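Arginine decarboxylase (Campylobacter jejuni subsp. jejuni, PDB 3NZP) probably catalyses the pyridoxal-phosphate-dependent decarboxylation of arginine to agmatine, a step in polyamine and spermidine biosynthesis. Local coordinates at residues K357-L365 / Y377-I388. Sequence-based numbering, arbitrary orientation.
Sequences KLIDELYDL and YLHDSIDHLESI
With CG opposite its carbonyl carbon (chi1 -68°), H384 points its CB at helix 357-365, and its imidazole fits as a knob among L358, E361, L362 and L365. E361, its CG likewise opposite the carbonyl carbon and its chain extended beyond, brings OE1 over one face of that ring, near the CE1–NE2 side, with the carboxylate tilted 54° from the ring plane. E361 OE1 comes within 3.1 Å of H384 NE2, but the angle is poor for a hydrogen bond. L362 runs past H384 in the reverse direction, with L362 CD2 3.8 Å from H384 CB.

L365 is the answering knob, set among Y377, D380, S381 and H384; L365 CG sits 4.0 Å above one face of the Y377 ring, offset toward its rim. At the far end I388 closes the interface: its CD1 meets L362 CD1 tip to tip and lies 3.5 Å from I359 CG2, while L358 CD1 packs on S387 CB.

S381 touches I412 and I388 touches A405 of helix 399-420, so a third helix packs beside the pair. The segment axes approach to 9.5 Å at 160°, the near-antiparallel knobs-into-holes packing of a helical hairpin, here within the arginine decarboxylase helical bundle domain and away from the cofactor site.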
loop_
_atom_site.group_PDB
_atom_site.type_symbol
_atom_site.label_atom_id
_atom_site.label_comp_id
_atom_site.label_asym_id
_atom_site.label_seq_id
_atom_site.Cartn_x
_atom_site.Cartn_y
_atom_site.Cartn_z
ATOM N N LYS B 357 -1.825 21.017 -45.559
ATOM C CA LYS B 357 -0.707 21.951 -45.451
ATOM C C LYS B 357 0.212 21.693 -44.272
ATOM O O LYS B 357 1.434 21.638 -44.424
ATOM C CB LYS B 357 -1.214 23.398 -45.403
ATOM C CG LYS B 357 -0.099 24.442 -45.533
ATOM C CD LYS B 357 -0.642 25.849 -45.780
ATOM C CE LYS B 357 0.488 26.888 -45.821
ATOM N NZ LYS B 357 -0.014 28.304 -45.971
ATOM N N LEU B 358 -0.382 21.529 -43.098
ATOM C CA LEU B 358 0.391 21.275 -41.895
ATOM C C LEU B 358 1.395 20.149 -42.041
ATOM O O LEU B 358 2.587 20.363 -41.819
ATOM C CB LEU B 358 -0.536 20.991 -40.719
ATOM C CG LEU B 358 -0.962 22.273 -40.008
ATOM C CD1 LEU B 358 -1.987 22.002 -38.916
ATOM C CD2 LEU B 358 0.282 22.897 -39.430
ATOM N N ILE B 359 0.948 18.949 -42.408
ATOM C CA ILE B 359 1.920 17.861 -42.514
ATOM C C ILE B 359 2.878 18.142 -43.676
ATOM O O ILE B 359 4.018 17.679 -43.670
ATOM C CB ILE B 359 1.250 16.407 -42.635
ATOM C CG1 ILE B 359 1.265 15.930 -44.068
ATOM C CG2 ILE B 359 -0.198 16.410 -42.122
ATOM C CD1 ILE B 359 0.533 16.858 -44.952
ATOM N N ASP B 360 2.431 18.922 -44.658
ATOM C CA ASP B 360 3.313 19.269 -45.768
ATOM C C ASP B 360 4.548 19.985 -45.229
ATOM O O ASP B 360 5.675 19.691 -45.617
ATOM C CB ASP B 360 2.603 20.168 -46.772
ATOM C CG ASP B 360 2.048 19.393 -47.938
ATOM O OD1 ASP B 360 2.669 18.361 -48.295
ATOM O OD2 ASP B 360 1.011 19.814 -48.501
ATOM N N GLU B 361 4.316 20.929 -44.327
ATOM C CA GLU B 361 5.392 21.667 -43.702
ATOM C C GLU B 361 6.249 20.675 -42.922
ATOM O O GLU B 361 7.481 20.754 -42.938
ATOM C CB GLU B 361 4.817 22.722 -42.765
ATOM C CG GLU B 361 3.550 23.311 -43.312
ATOM C CD GLU B 361 3.132 24.596 -42.637
ATOM O OE1 GLU B 361 3.189 24.671 -41.389
ATOM O OE2 GLU B 361 2.722 25.523 -43.364
ATOM N N LEU B 362 5.608 19.732 -42.239
ATOM C CA LEU B 362 6.378 18.749 -41.503
ATOM C C LEU B 362 7.358 18.056 -42.447
ATOM O O LEU B 362 8.481 17.742 -42.048
ATOM C CB LEU B 362 5.460 17.729 -40.832
ATOM C CG LEU B 362 4.813 18.191 -39.523
ATOM C CD1 LEU B 362 3.679 17.268 -39.143
ATOM C CD2 LEU B 362 5.855 18.235 -38.428
ATOM N N TYR B 363 6.949 17.828 -43.699
ATOM C CA TYR B 363 7.841 17.184 -44.670
ATOM C C TYR B 363 9.055 18.062 -44.908
ATOM O O TYR B 363 10.193 17.650 -44.678
ATOM C CB TYR B 363 7.150 16.951 -46.018
ATOM C CG TYR B 363 6.470 15.611 -46.161
ATOM C CD1 TYR B 363 5.134 15.448 -45.788
ATOM C CD2 TYR B 363 7.152 14.500 -46.669
ATOM C CE1 TYR B 363 4.480 14.212 -45.914
ATOM C CE2 TYR B 363 6.504 13.251 -46.798
ATOM C CZ TYR B 363 5.163 13.122 -46.418
ATOM O OH TYR B 363 4.487 11.931 -46.542
ATOM N N ASP B 364 8.787 19.278 -45.373
ATOM C CA ASP B 364 9.816 20.271 -45.665
ATOM C C ASP B 364 10.828 20.371 -44.542
ATOM O O ASP B 364 12.013 20.577 -44.784
ATOM C CB ASP B 364 9.162 21.628 -45.874
ATOM C CG ASP B 364 8.069 21.575 -46.897
ATOM O OD1 ASP B 364 7.305 22.556 -47.015
ATOM O OD2 ASP B 364 7.978 20.540 -47.586
ATOM N N LEU B 365 10.349 20.244 -43.311
ATOM C CA LEU B 365 11.222 20.316 -42.159
ATOM C C LEU B 365 12.139 19.111 -42.095
ATOM O O LEU B 365 13.347 19.249 -41.894
ATOM C CB LEU B 365 10.400 20.393 -40.882
ATOM C CG LEU B 365 10.103 21.800 -40.370
ATOM C CD1 LEU B 365 9.539 22.656 -41.496
ATOM C CD2 LEU B 365 9.134 21.704 -39.200
ATOM N N TYR B 377 14.022 23.802 -36.010
ATOM C CA TYR B 377 13.078 22.879 -36.632
ATOM C C TYR B 377 12.367 22.050 -35.576
ATOM O O TYR B 377 11.149 21.852 -35.647
ATOM C CB TYR B 377 13.809 21.965 -37.614
ATOM C CG TYR B 377 13.992 22.573 -38.980
ATOM C CD1 TYR B 377 14.100 23.952 -39.141
ATOM C CD2 TYR B 377 14.088 21.768 -40.115
ATOM C CE1 TYR B 377 14.302 24.522 -40.399
ATOM C CE2 TYR B 377 14.294 22.328 -41.384
ATOM C CZ TYR B 377 14.403 23.705 -41.514
ATOM O OH TYR B 377 14.651 24.262 -42.747
ATOM N N LEU B 378 13.126 21.574 -34.592
ATOM C CA LEU B 378 12.544 20.781 -33.518
ATOM C C LEU B 378 11.378 21.522 -32.870
ATOM O O LEU B 378 10.333 20.929 -32.590
ATOM C CB LEU B 378 13.604 20.455 -32.471
ATOM C CG LEU B 378 13.064 19.826 -31.182
ATOM C CD1 LEU B 378 12.117 18.667 -31.499
ATOM C CD2 LEU B 378 14.242 19.364 -30.342
ATOM N N HIS B 379 11.569 22.818 -32.634
ATOM C CA HIS B 379 10.533 23.660 -32.046
ATOM C C HIS B 379 9.306 23.682 -32.951
ATOM O O HIS B 379 8.188 23.387 -32.519
ATOM C CB HIS B 379 11.038 25.093 -31.879
ATOM C CG HIS B 379 11.916 25.297 -30.685
ATOM N ND1 HIS B 379 11.423 25.329 -29.399
ATOM C CD2 HIS B 379 13.253 25.488 -30.583
ATOM C CE1 HIS B 379 12.421 25.529 -28.555
ATOM N NE2 HIS B 379 13.542 25.628 -29.248
ATOM N N ASP B 380 9.536 24.038 -34.212
ATOM C CA ASP B 380 8.464 24.132 -35.194
ATOM C C ASP B 380 7.743 22.815 -35.442
ATOM O O ASP B 380 6.512 22.771 -35.503
ATOM C CB ASP B 380 9.017 24.668 -36.511
ATOM C CG ASP B 380 9.632 26.041 -36.365
ATOM O OD1 ASP B 380 8.910 26.995 -36.013
ATOM O OD2 ASP B 380 10.848 26.168 -36.601
ATOM N N SER B 381 8.514 21.742 -35.593
ATOM C CA SER B 381 7.925 20.430 -35.840
ATOM C C SER B 381 6.902 20.103 -34.762
ATOM O O SER B 381 5.784 19.692 -35.071
ATOM C CB SER B 381 9.010 19.351 -35.887
ATOM O OG SER B 381 9.829 19.399 -34.737
ATOM N N ILE B 382 7.275 20.307 -33.499
ATOM C CA ILE B 382 6.371 20.015 -32.382
ATOM C C ILE B 382 5.070 20.789 -32.494
ATOM O O ILE B 382 3.987 20.229 -32.325
ATOM C CB ILE B 382 7.018 20.349 -31.022
ATOM C CG1 ILE B 382 8.279 19.523 -30.839
ATOM C CG2 ILE B 382 6.067 19.979 -29.889
ATOM C CD1 ILE B 382 7.995 18.022 -30.850
ATOM N N ASP B 383 5.191 22.080 -32.773
ATOM C CA ASP B 383 4.029 22.934 -32.902
ATOM C C ASP B 383 3.071 22.361 -33.944
ATOM O O ASP B 383 1.875 22.208 -33.681
ATOM C CB ASP B 383 4.456 24.357 -33.294
ATOM C CG ASP B 383 5.281 25.060 -32.205
ATOM O OD1 ASP B 383 5.580 26.258 -32.378
ATOM O OD2 ASP B 383 5.633 24.429 -31.180
ATOM N N HIS B 384 3.602 22.027 -35.119
ATOM C CA HIS B 384 2.782 21.475 -36.195
ATOM C C HIS B 384 1.966 20.260 -35.754
ATOM O O HIS B 384 0.756 20.170 -36.033
ATOM C CB HIS B 384 3.664 21.145 -37.398
ATOM C CG HIS B 384 4.239 22.360 -38.060
ATOM N ND1 HIS B 384 3.713 23.622 -37.883
ATOM C CD2 HIS B 384 5.260 22.501 -38.939
ATOM C CE1 HIS B 384 4.383 24.486 -38.625
ATOM N NE2 HIS B 384 5.327 23.831 -39.276
ATOM N N LEU B 385 2.621 19.337 -35.053
ATOM C CA LEU B 385 1.951 18.143 -34.550
ATOM C C LEU B 385 0.809 18.565 -33.630
ATOM O O LEU B 385 -0.274 17.971 -33.645
ATOM C CB LEU B 385 2.937 17.269 -33.787
ATOM C CG LEU B 385 2.345 16.004 -33.148
ATOM C CD1 LEU B 385 1.796 15.079 -34.218
ATOM C CD2 LEU B 385 3.426 15.311 -32.363
ATOM N N GLU B 386 1.061 19.608 -32.841
ATOM C CA GLU B 386 0.058 20.119 -31.919
ATOM C C GLU B 386 -1.142 20.698 -32.661
ATOM O O GLU B 386 -2.292 20.491 -32.260
ATOM C CB GLU B 386 0.660 21.173 -30.985
ATOM C CG GLU B 386 1.113 20.617 -29.639
ATOM C CD GLU B 386 0.085 19.653 -29.023
ATOM O OE1 GLU B 386 -1.127 19.998 -28.981
ATOM O OE2 GLU B 386 0.492 18.549 -28.578
ATOM N N SER B 387 -0.876 21.423 -33.744
ATOM C CA SER B 387 -1.952 22.002 -34.537
ATOM C C SER B 387 -2.737 20.895 -35.236
ATOM O O SER B 387 -3.970 20.960 -35.326
ATOM C CB SER B 387 -1.397 22.987 -35.569
ATOM O OG SER B 387 -0.896 24.159 -34.943
ATOM N N ILE B 388 -2.039 19.870 -35.723
ATOM C CA ILE B 388 -2.746 18.779 -36.394
ATOM C C ILE B 388 -3.656 18.060 -35.422
ATOM O O ILE B 388 -4.830 17.814 -35.719
ATOM C CB ILE B 388 -1.783 17.781 -37.023
ATOM C CG1 ILE B 388 -1.094 18.453 -38.185
ATOM C CG2 ILE B 388 -2.528 16.589 -37.594
ATOM C CD1 ILE B 388 -0.105 17.558 -38.823
#